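Local coordinates for Cap5O (Staphylococcus aureus, PDB 3OJO), which probably oxidises UDP-N-acetyl-mannosamine with NAD as the electron acceptor, a step of capsular polysaccharide biosynthesis, at residues 28-36 with 192-200; 317-328 with 376-387. All coordinates share one frame; numbering follows the deposited sequence.

Contact 1: residues 28-36 with 192-200; sequences IMFAKHGVD and KRVYRTFVQ
The chain passes closest where His33 faces Thr197, their CA atoms 6.8 Å apart, at the end of helix 23-32 and just beyond helix 185-195. No hydrogen bond crosses between 28-36 and 192-200; the bonds stay within each segment. On the first segment Gly34, with positive phi, is the C-prime residue of a Schellman motif: Phe30 O accepts from both Val35 N and His33 N, and Gly34 N returns to Ala31 O. On the second, Thr197 OG1 donates to Val194 O at 2.7 Å; with OG1 held there, CG2 lies against His33 CB and Val35 CG2.

Phe198 is the centre of the apolar contact. Its edge meets the face of Phe30 in a T-shaped pair with planes at 90°, CE1 standing over the middle of the Phe30 ring, 3.5 Å from Phe30 CE1. Val194 O lies in the plane of that ring at its rim, 3.4 Å from Phe30 CE1. Helix 23-32 follows what is probably the glycine-rich turn of the Rossmann-type NAD-binding domain, and the aromatic cluster of Phe30, His33 and Phe198 packs its C-terminal end against the end of helix 185-195. One face of Phe198 receives Met29, whose CG sits 3.6 Å from the ring centroid in a CH-pi contact; with CG anti to the backbone N (chi1 -164°) and bends further along, the sulfur stays nearby in an oblique Met-aromatic contact. Phe198 CB in turn stands over the His33 ring, 3.6 Å from its centroid. Leu170 and Val174 of helix 169-175 also touch Met29.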
loop_
_atom_site.group_PDB
_atom_site.type_symbol
_atom_site.label_atom_id
_atom_site.label_comp_id
_atom_site.label_asym_id
_atom_site.label_seq_id
_atom_site.Cartn_x
_atom_site.Cartn_y
_atom_site.Cartn_z
ATOM N N ILE B 28 -21.243 27.159 -13.245
ATOM C CA ILE B 28 -22.686 27.065 -13.041
ATOM C C ILE B 28 -23.035 27.268 -11.551
ATOM O O ILE B 28 -23.951 28.022 -11.242
ATOM C CB ILE B 28 -23.259 25.754 -13.693
ATOM C CG1 ILE B 28 -23.327 25.904 -15.225
ATOM C CG2 ILE B 28 -24.638 25.347 -13.119
ATOM C CD1 ILE B 28 -23.538 24.569 -16.017
ATOM N N MET B 29 -22.257 26.647 -10.655
ATOM C CA MET B 29 -22.410 26.702 -9.211
ATOM C C MET B 29 -22.257 28.107 -8.591
ATOM O O MET B 29 -23.110 28.515 -7.800
ATOM C CB MET B 29 -21.482 25.690 -8.544
ATOM C CG MET B 29 -21.847 25.409 -7.106
ATOM S SD MET B 29 -23.602 25.031 -6.808
ATOM C CE MET B 29 -23.578 23.347 -6.859
ATOM N N PHE B 30 -21.187 28.842 -8.941
ATOM C CA PHE B 30 -20.969 30.191 -8.424
ATOM C C PHE B 30 -22.032 31.171 -8.941
ATOM O O PHE B 30 -22.494 32.021 -8.174
ATOM C CB PHE B 30 -19.574 30.695 -8.787
ATOM C CG PHE B 30 -18.444 30.142 -7.949
ATOM C CD1 PHE B 30 -18.152 30.685 -6.697
ATOM C CD2 PHE B 30 -17.606 29.152 -8.448
ATOM C CE1 PHE B 30 -17.053 30.225 -5.956
ATOM C CE2 PHE B 30 -16.511 28.700 -7.710
ATOM C CZ PHE B 30 -16.246 29.234 -6.468
ATOM N N ALA B 31 -22.428 31.027 -10.235
ATOM C CA ALA B 31 -23.446 31.842 -10.899
ATOM C C ALA B 31 -24.831 31.610 -10.289
ATOM O O ALA B 31 -25.627 32.547 -10.213
ATOM C CB ALA B 31 -23.463 31.551 -12.388
ATOM N N LYS B 32 -25.100 30.368 -9.832
ATOM C CA LYS B 32 -26.333 29.936 -9.160
ATOM C C LYS B 32 -26.486 30.681 -7.816
ATOM O O LYS B 32 -27.601 30.818 -7.311
ATOM C CB LYS B 32 -26.279 28.410 -8.913
ATOM C CG LYS B 32 -27.600 27.766 -8.527
ATOM C CD LYS B 32 -27.409 26.360 -7.972
ATOM C CE LYS B 32 -28.685 25.804 -7.374
ATOM N NZ LYS B 32 -29.627 25.306 -8.411
ATOM N N HIS B 33 -25.354 31.155 -7.254
ATOM C CA HIS B 33 -25.264 31.855 -5.971
ATOM C C HIS B 33 -25.057 33.390 -6.093
ATOM O O HIS B 33 -24.691 34.054 -5.114
ATOM C CB HIS B 33 -24.219 31.160 -5.067
ATOM C CG HIS B 33 -24.645 29.791 -4.624
ATOM N ND1 HIS B 33 -25.114 29.564 -3.348
ATOM C CD2 HIS B 33 -24.706 28.632 -5.320
ATOM C CE1 HIS B 33 -25.445 28.282 -3.306
ATOM N NE2 HIS B 33 -25.212 27.680 -4.469
ATOM N N GLY B 34 -25.336 33.929 -7.283
ATOM C CA GLY B 34 -25.278 35.359 -7.565
ATOM C C GLY B 34 -23.964 35.968 -8.011
ATOM O O GLY B 34 -23.885 37.196 -8.170
ATOM N N VAL B 35 -22.927 35.145 -8.224
ATOM C CA VAL B 35 -21.618 35.641 -8.676
ATOM C C VAL B 35 -21.648 35.812 -10.209
ATOM O O VAL B 35 -22.242 34.982 -10.893
ATOM C CB VAL B 35 -20.456 34.730 -8.200
ATOM C CG1 VAL B 35 -19.098 35.335 -8.525
ATOM C CG2 VAL B 35 -20.563 34.432 -6.705
ATOM N N ASP B 36 -21.054 36.910 -10.733
ATOM C CA ASP B 36 -20.985 37.193 -12.175
ATOM C C ASP B 36 -19.811 36.397 -12.688
ATOM O O ASP B 36 -18.654 36.667 -12.322
ATOM C CB ASP B 36 -20.826 38.700 -12.469
ATOM C CG ASP B 36 -21.871 39.568 -11.800
ATOM O OD1 ASP B 36 -23.077 39.260 -11.939
ATOM O OD2 ASP B 36 -21.480 40.545 -11.108
ATOM N N LYS B 192 -10.811 30.621 1.250
ATOM C CA LYS B 192 -12.001 30.382 2.076
ATOM C C LYS B 192 -13.123 31.330 1.684
ATOM O O LYS B 192 -14.280 30.915 1.625
ATOM C CB LYS B 192 -11.698 30.563 3.576
ATOM C CG LYS B 192 -10.708 29.553 4.175
ATOM C CD LYS B 192 -10.887 29.392 5.681
ATOM C CE LYS B 192 -10.381 30.566 6.480
ATOM N NZ LYS B 192 -10.703 30.450 7.928
ATOM N N ARG B 193 -12.764 32.604 1.392
ATOM C CA ARG B 193 -13.704 33.652 0.984
ATOM C C ARG B 193 -14.477 33.232 -0.281
ATOM O O ARG B 193 -15.712 33.360 -0.348
ATOM C CB ARG B 193 -12.959 34.991 0.771
ATOM C CG ARG B 193 -13.122 35.978 1.925
ATOM C CD ARG B 193 -12.133 37.125 1.848
ATOM N NE ARG B 193 -11.226 37.111 2.998
ATOM C CZ ARG B 193 -9.963 37.529 2.977
ATOM N NH1 ARG B 193 -9.431 38.007 1.855
ATOM N NH2 ARG B 193 -9.216 37.462 4.074
ATOM N N VAL B 194 -13.733 32.660 -1.250
ATOM C CA VAL B 194 -14.272 32.217 -2.536
ATOM C C VAL B 194 -15.244 31.054 -2.382
ATOM O O VAL B 194 -16.405 31.169 -2.768
ATOM C CB VAL B 194 -13.153 31.977 -3.578
ATOM C CG1 VAL B 194 -13.718 31.443 -4.891
ATOM C CG2 VAL B 194 -12.361 33.252 -3.816
ATOM N N TYR B 195 -14.793 29.973 -1.753
ATOM C CA TYR B 195 -15.591 28.761 -1.558
ATOM C C TYR B 195 -16.754 28.849 -0.584
ATOM O O TYR B 195 -17.732 28.111 -0.735
ATOM C CB TYR B 195 -14.681 27.552 -1.314
ATOM C CG TYR B 195 -13.874 27.208 -2.550
ATOM C CD1 TYR B 195 -12.510 27.484 -2.615
ATOM C CD2 TYR B 195 -14.489 26.683 -3.687
ATOM C CE1 TYR B 195 -11.773 27.205 -3.766
ATOM C CE2 TYR B 195 -13.760 26.405 -4.843
ATOM C CZ TYR B 195 -12.401 26.653 -4.872
ATOM O OH TYR B 195 -11.686 26.367 -6.013
ATOM N N ARG B 196 -16.679 29.796 0.364
ATOM C CA ARG B 196 -17.704 30.065 1.386
ATOM C C ARG B 196 -19.092 30.329 0.759
ATOM O O ARG B 196 -20.107 30.099 1.421
ATOM C CB ARG B 196 -17.269 31.268 2.237
ATOM C CG ARG B 196 -17.685 31.198 3.707
ATOM C CD ARG B 196 -16.788 32.053 4.603
ATOM N NE ARG B 196 -16.816 33.479 4.252
ATOM C CZ ARG B 196 -15.754 34.283 4.275
ATOM N NH1 ARG B 196 -14.566 33.815 4.643
ATOM N NH2 ARG B 196 -15.874 35.559 3.937
ATOM N N THR B 197 -19.106 30.769 -0.533
ATOM C CA THR B 197 -20.261 31.090 -1.382
ATOM C C THR B 197 -21.307 29.975 -1.412
ATOM O O THR B 197 -22.500 30.274 -1.388
ATOM C CB THR B 197 -19.765 31.473 -2.816
ATOM O OG1 THR B 197 -18.738 32.470 -2.737
ATOM C CG2 THR B 197 -20.892 31.966 -3.749
ATOM N N PHE B 198 -20.867 28.696 -1.464
ATOM C CA PHE B 198 -21.770 27.533 -1.555
ATOM C C PHE B 198 -21.254 26.296 -0.822
ATOM O O PHE B 198 -22.025 25.356 -0.623
ATOM C CB PHE B 198 -22.045 27.180 -3.038
ATOM C CG PHE B 198 -20.806 26.777 -3.811
ATOM C CD1 PHE B 198 -19.996 27.741 -4.410
ATOM C CD2 PHE B 198 -20.421 25.440 -3.898
ATOM C CE1 PHE B 198 -18.831 27.371 -5.076
ATOM C CE2 PHE B 198 -19.256 25.075 -4.577
ATOM C CZ PHE B 198 -18.475 26.044 -5.163
ATOM N N VAL B 199 -19.948 26.259 -0.482
ATOM C CA VAL B 199 -19.368 25.083 0.192
ATOM C C VAL B 199 -19.871 24.965 1.640
ATOM O O VAL B 199 -19.605 25.836 2.480
ATOM C CB VAL B 199 -17.814 24.924 0.058
ATOM C CG1 VAL B 199 -17.305 23.683 0.799
ATOM C CG2 VAL B 199 -17.390 24.874 -1.403
ATOM N N GLN B 200 -20.615 23.875 1.893
ATOM C CA GLN B 200 -21.167 23.484 3.187
ATOM C C GLN B 200 -20.251 22.452 3.854
ATOM O O GLN B 200 -20.300 22.280 5.075
ATOM C CB GLN B 200 -22.595 22.935 3.020
ATOM C CG GLN B 200 -23.653 24.037 3.002
ATOM C CD GLN B 200 -24.959 23.577 2.404
ATOM O OE1 GLN B 200 -25.689 22.754 2.977
ATOM N NE2 GLN B 200 -25.307 24.143 1.255
#

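Contact 2: residues 317-328 with 376-387; sequences KVTVFGLTYKGD and SLVLILSDHSEF
Phe321 lays one face of its ring beneath Val378, whose CG1 stands over the centre, 3.8 Å from the centroid and almost on the ring normal. Phe387 lies nearly parallel to the same ring but slid far aside, so the two aromatics barely overlap, and its CZ instead meets Phe321 CB at 3.7 Å. Phe321 and Val378 belong to parallel strands 317-321 and 377-380, whose backbone ladder includes Thr319 N to Leu377 O and Leu379 N to Thr319 O, the latter at 2.7 Å; Phe387 lies beyond them. On the other face of the sheet Val318 lies alongside Leu377, while Val320 CG1 touches Leu381 CD1 beyond the strand.

Past the strands the loops are joined by polar bonds. Ser382 OG donates to Thr324 O at 2.6 Å, in the carbonyl plane on a lone pair. Asp328 N points to His384 ND1 within the imidazole plane, 2.8 Å away and nearly straight at 165°, so ND1 acts as acceptor; NE2 is bonded to Asp356, and together these partners fix the ring's rotation. The Asp328 carboxylate spans Ser385, OD1 taking its OG and OD2 its N at 2.8 Å, both on the syn side. That double grip probably offsets the closeness of Glu386 OE1, which is hydrogen-bonded to His358 NE2 and lies 3.1 Å from Asp328 OD2.

These loops follow the C-terminal ends of adjacent parallel strands, the edge where Rossmann-like sheets usually bind ligands. Strand 317-321 lies between 351-355 and 377-380, strand 402-405 continues the sheet beyond 377-380, and helix 336-346 packs on Val318, Leu323 and Leu381.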
loop_
_atom_site.group_PDB
_atom_site.type_symbol
_atom_site.label_atom_id
_atom_site.label_comp_id
_atom_site.label_asym_id
_atom_site.label_seq_id
_atom_site.Cartn_x
_atom_site.Cartn_y
_atom_site.Cartn_z
ATOM N N LYS B 317 -11.906 -15.056 -33.032
ATOM C CA LYS B 317 -12.745 -13.998 -32.493
ATOM C C LYS B 317 -12.787 -13.849 -30.976
ATOM O O LYS B 317 -13.247 -14.748 -30.261
ATOM C CB LYS B 317 -14.149 -13.994 -33.115
ATOM C CG LYS B 317 -14.754 -12.594 -33.166
ATOM C CD LYS B 317 -16.257 -12.615 -33.313
ATOM C CE LYS B 317 -16.827 -11.228 -33.168
ATOM N NZ LYS B 317 -18.305 -11.231 -33.252
ATOM N N VAL B 318 -12.314 -12.674 -30.503
ATOM C CA VAL B 318 -12.328 -12.252 -29.104
ATOM C C VAL B 318 -13.160 -10.982 -29.020
ATOM O O VAL B 318 -12.865 -10.008 -29.723
ATOM C CB VAL B 318 -10.929 -12.090 -28.427
ATOM C CG1 VAL B 318 -10.071 -11.048 -29.128
ATOM C CG2 VAL B 318 -11.069 -11.753 -26.939
ATOM N N THR B 319 -14.212 -11.003 -28.181
ATOM C CA THR B 319 -15.061 -9.838 -27.969
ATOM C C THR B 319 -14.657 -9.131 -26.679
ATOM O O THR B 319 -14.825 -9.667 -25.585
ATOM C CB THR B 319 -16.554 -10.197 -28.004
ATOM O OG1 THR B 319 -16.835 -10.907 -29.205
ATOM C CG2 THR B 319 -17.445 -8.969 -27.922
ATOM N N VAL B 320 -14.126 -7.925 -26.817
ATOM C CA VAL B 320 -13.736 -7.087 -25.686
ATOM C C VAL B 320 -15.015 -6.428 -25.125
ATOM O O VAL B 320 -15.831 -5.900 -25.887
ATOM C CB VAL B 320 -12.633 -6.072 -26.107
ATOM C CG1 VAL B 320 -12.553 -4.879 -25.157
ATOM C CG2 VAL B 320 -11.278 -6.759 -26.238
ATOM N N PHE B 321 -15.194 -6.513 -23.801
ATOM C CA PHE B 321 -16.315 -5.931 -23.060
ATOM C C PHE B 321 -15.770 -4.792 -22.179
ATOM O O PHE B 321 -15.186 -5.030 -21.126
ATOM C CB PHE B 321 -17.016 -7.013 -22.219
ATOM C CG PHE B 321 -18.178 -7.723 -22.868
ATOM C CD1 PHE B 321 -19.214 -8.233 -22.097
ATOM C CD2 PHE B 321 -18.224 -7.911 -24.244
ATOM C CE1 PHE B 321 -20.283 -8.910 -22.689
ATOM C CE2 PHE B 321 -19.304 -8.579 -24.840
ATOM C CZ PHE B 321 -20.323 -9.077 -24.056
ATOM N N GLY B 322 -15.922 -3.570 -22.659
ATOM C CA GLY B 322 -15.432 -2.377 -21.990
ATOM C C GLY B 322 -14.110 -1.892 -22.544
ATOM O O GLY B 322 -13.169 -2.674 -22.694
ATOM N N LEU B 323 -14.043 -0.592 -22.869
ATOM C CA LEU B 323 -12.858 0.073 -23.422
ATOM C C LEU B 323 -12.390 1.248 -22.524
ATOM O O LEU B 323 -11.435 1.946 -22.864
ATOM C CB LEU B 323 -13.141 0.577 -24.841
ATOM C CG LEU B 323 -13.277 -0.419 -26.006
ATOM C CD1 LEU B 323 -13.582 0.332 -27.265
ATOM C CD2 LEU B 323 -11.992 -1.136 -26.278
ATOM N N THR B 324 -13.033 1.420 -21.364
ATOM C CA THR B 324 -12.746 2.497 -20.413
ATOM C C THR B 324 -11.999 2.009 -19.174
ATOM O O THR B 324 -12.134 0.838 -18.811
ATOM C CB THR B 324 -14.070 3.164 -19.976
ATOM O OG1 THR B 324 -14.887 2.205 -19.293
ATOM C CG2 THR B 324 -14.828 3.791 -21.141
ATOM N N TYR B 325 -11.268 2.919 -18.480
ATOM C CA TYR B 325 -10.592 2.550 -17.231
ATOM C C TYR B 325 -11.622 2.384 -16.129
ATOM O O TYR B 325 -11.716 1.308 -15.547
ATOM C CB TYR B 325 -9.480 3.542 -16.832
ATOM C CG TYR B 325 -8.888 3.300 -15.447
ATOM C CD1 TYR B 325 -8.259 2.091 -15.131
ATOM C CD2 TYR B 325 -8.919 4.292 -14.468
ATOM C CE1 TYR B 325 -7.710 1.867 -13.865
ATOM C CE2 TYR B 325 -8.374 4.076 -13.198
ATOM C CZ TYR B 325 -7.759 2.866 -12.905
ATOM O OH TYR B 325 -7.200 2.659 -11.661
ATOM N N LYS B 326 -12.416 3.419 -15.873
ATOM C CA LYS B 326 -13.423 3.325 -14.839
ATOM C C LYS B 326 -14.721 2.804 -15.444
ATOM O O LYS B 326 -14.953 2.959 -16.646
ATOM C CB LYS B 326 -13.617 4.678 -14.117
ATOM C CG LYS B 326 -12.328 5.250 -13.541
ATOM C CD LYS B 326 -12.539 6.548 -12.793
ATOM C CE LYS B 326 -11.225 7.258 -12.547
ATOM N NZ LYS B 326 -10.671 7.874 -13.788
ATOM N N GLY B 327 -15.532 2.166 -14.612
ATOM C CA GLY B 327 -16.837 1.670 -15.005
ATOM C C GLY B 327 -17.880 2.771 -15.033
ATOM O O GLY B 327 -17.789 3.729 -14.269
ATOM N N ASP B 328 -18.852 2.658 -15.944
ATOM C CA ASP B 328 -19.978 3.570 -16.155
ATOM C C ASP B 328 -19.577 5.011 -16.514
ATOM O O ASP B 328 -20.334 5.957 -16.277
ATOM C CB ASP B 328 -20.984 3.495 -14.990
ATOM C CG ASP B 328 -21.379 2.080 -14.612
ATOM O OD1 ASP B 328 -21.262 1.732 -13.425
ATOM O OD2 ASP B 328 -21.838 1.335 -15.500
ATOM N N SER B 376 -14.983 -16.895 -29.780
ATOM C CA SER B 376 -14.421 -17.973 -28.964
ATOM C C SER B 376 -14.234 -17.542 -27.496
ATOM O O SER B 376 -14.309 -18.395 -26.613
ATOM C CB SER B 376 -13.093 -18.446 -29.541
ATOM O OG SER B 376 -13.269 -18.939 -30.858
ATOM N N LEU B 377 -14.013 -16.226 -27.236
ATOM C CA LEU B 377 -13.801 -15.666 -25.891
ATOM C C LEU B 377 -14.377 -14.257 -25.701
ATOM O O LEU B 377 -14.191 -13.405 -26.557
ATOM C CB LEU B 377 -12.285 -15.692 -25.544
ATOM C CG LEU B 377 -11.773 -14.878 -24.336
ATOM C CD1 LEU B 377 -12.132 -15.530 -22.994
ATOM C CD2 LEU B 377 -10.285 -14.617 -24.446
ATOM N N VAL B 378 -15.075 -14.024 -24.571
ATOM C CA VAL B 378 -15.559 -12.696 -24.137
ATOM C C VAL B 378 -14.569 -12.178 -23.081
ATOM O O VAL B 378 -14.361 -12.808 -22.032
ATOM C CB VAL B 378 -17.042 -12.641 -23.683
ATOM C CG1 VAL B 378 -17.288 -11.537 -22.649
ATOM C CG2 VAL B 378 -17.955 -12.450 -24.893
ATOM N N LEU B 379 -13.907 -11.073 -23.409
ATOM C CA LEU B 379 -12.899 -10.478 -22.550
ATOM C C LEU B 379 -13.456 -9.274 -21.793
ATOM O O LEU B 379 -13.722 -8.239 -22.405
ATOM C CB LEU B 379 -11.644 -10.119 -23.381
ATOM C CG LEU B 379 -10.373 -9.720 -22.633
ATOM C CD1 LEU B 379 -9.921 -10.807 -21.645
ATOM C CD2 LEU B 379 -9.261 -9.392 -23.608
ATOM N N ILE B 380 -13.618 -9.408 -20.458
ATOM C CA ILE B 380 -14.108 -8.290 -19.644
ATOM C C ILE B 380 -12.960 -7.420 -19.057
ATOM O O ILE B 380 -12.204 -7.851 -18.181
ATOM C CB ILE B 380 -15.204 -8.673 -18.632
ATOM C CG1 ILE B 380 -16.201 -9.659 -19.261
ATOM C CG2 ILE B 380 -15.890 -7.403 -18.101
ATOM C CD1 ILE B 380 -17.362 -9.981 -18.446
ATOM N N LEU B 381 -12.864 -6.187 -19.571
ATOM C CA LEU B 381 -11.819 -5.212 -19.254
ATOM C C LEU B 381 -12.285 -3.967 -18.501
ATOM O O LEU B 381 -11.430 -3.242 -17.985
ATOM C CB LEU B 381 -11.037 -4.816 -20.519
ATOM C CG LEU B 381 -10.471 -5.918 -21.398
ATOM C CD1 LEU B 381 -9.860 -5.328 -22.602
ATOM C CD2 LEU B 381 -9.463 -6.785 -20.643
ATOM N N SER B 382 -13.627 -3.755 -18.381
ATOM C CA SER B 382 -14.235 -2.641 -17.626
ATOM C C SER B 382 -15.302 -3.140 -16.666
ATOM O O SER B 382 -15.983 -4.108 -16.978
ATOM C CB SER B 382 -14.816 -1.587 -18.562
ATOM O OG SER B 382 -13.797 -1.071 -19.405
ATOM N N ASP B 383 -15.438 -2.501 -15.500
ATOM C CA ASP B 383 -16.429 -2.894 -14.496
ATOM C C ASP B 383 -17.761 -2.088 -14.601
ATOM O O ASP B 383 -18.269 -1.546 -13.610
ATOM C CB ASP B 383 -15.823 -2.914 -13.064
ATOM C CG ASP B 383 -15.276 -1.594 -12.538
ATOM O OD1 ASP B 383 -15.232 -0.608 -13.314
ATOM O OD2 ASP B 383 -14.862 -1.555 -11.367
ATOM N N HIS B 384 -18.330 -2.048 -15.821
ATOM C CA HIS B 384 -19.604 -1.402 -16.099
ATOM C C HIS B 384 -20.723 -2.136 -15.369
ATOM O O HIS B 384 -20.723 -3.368 -15.341
ATOM C CB HIS B 384 -19.884 -1.401 -17.605
ATOM C CG HIS B 384 -18.943 -0.560 -18.399
ATOM N ND1 HIS B 384 -18.623 0.727 -18.010
ATOM C CD2 HIS B 384 -18.328 -0.829 -19.570
ATOM C CE1 HIS B 384 -17.800 1.190 -18.932
ATOM N NE2 HIS B 384 -17.595 0.291 -19.894
ATOM N N SER B 385 -21.665 -1.378 -14.768
ATOM C CA SER B 385 -22.826 -1.890 -14.016
ATOM C C SER B 385 -23.612 -2.945 -14.789
ATOM O O SER B 385 -24.043 -3.940 -14.204
ATOM C CB SER B 385 -23.743 -0.740 -13.621
ATOM O OG SER B 385 -23.170 0.003 -12.558
ATOM N N GLU B 386 -23.743 -2.741 -16.117
ATOM C CA GLU B 386 -24.438 -3.622 -17.058
ATOM C C GLU B 386 -23.863 -5.027 -17.070
ATOM O O GLU B 386 -24.604 -5.986 -17.290
ATOM C CB GLU B 386 -24.398 -3.035 -18.480
ATOM C CG GLU B 386 -25.089 -1.683 -18.614
ATOM C CD GLU B 386 -24.202 -0.456 -18.509
ATOM O OE1 GLU B 386 -23.377 -0.384 -17.568
ATOM O OE2 GLU B 386 -24.369 0.457 -19.350
ATOM N N PHE B 387 -22.551 -5.150 -16.821
ATOM C CA PHE B 387 -21.820 -6.418 -16.833
ATOM C C PHE B 387 -22.015 -7.277 -15.577
ATOM O O PHE B 387 -21.638 -8.447 -15.580
ATOM C CB PHE B 387 -20.329 -6.176 -17.128
ATOM C CG PHE B 387 -19.967 -5.520 -18.450
ATOM C CD1 PHE B 387 -18.705 -4.963 -18.645
ATOM C CD2 PHE B 387 -20.861 -5.519 -19.521
ATOM C CE1 PHE B 387 -18.351 -4.396 -19.878
ATOM C CE2 PHE B 387 -20.506 -4.946 -20.749
ATOM C CZ PHE B 387 -19.255 -4.388 -20.920
HETATM O O HOH W 1 -10.413 -1.079 -17.133
#

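In the fold
The two contacts illustrate how contacts in different domains can both lie near one cofactor site. Contact 1 belongs to the NAD-binding part of the chain and contact 2 to the UDP-binding domain; they follow in series, on opposite sides of the chain's centre, with centres 40 Å apart and nearest atoms about 19 Å apart. Neither side chain nearest to bound NAD touches it: that of Tyr195 in contact 1 is about 11 Å away, and that of Lys326 in contact 2 about 7 Å. Lys326 also reaches to about 3 Å from a bound pyridine-2,6-dicarboxylic acid, whose pocket includes Val164, an NAD-binding residue about 9 Å from the Met29 side chain.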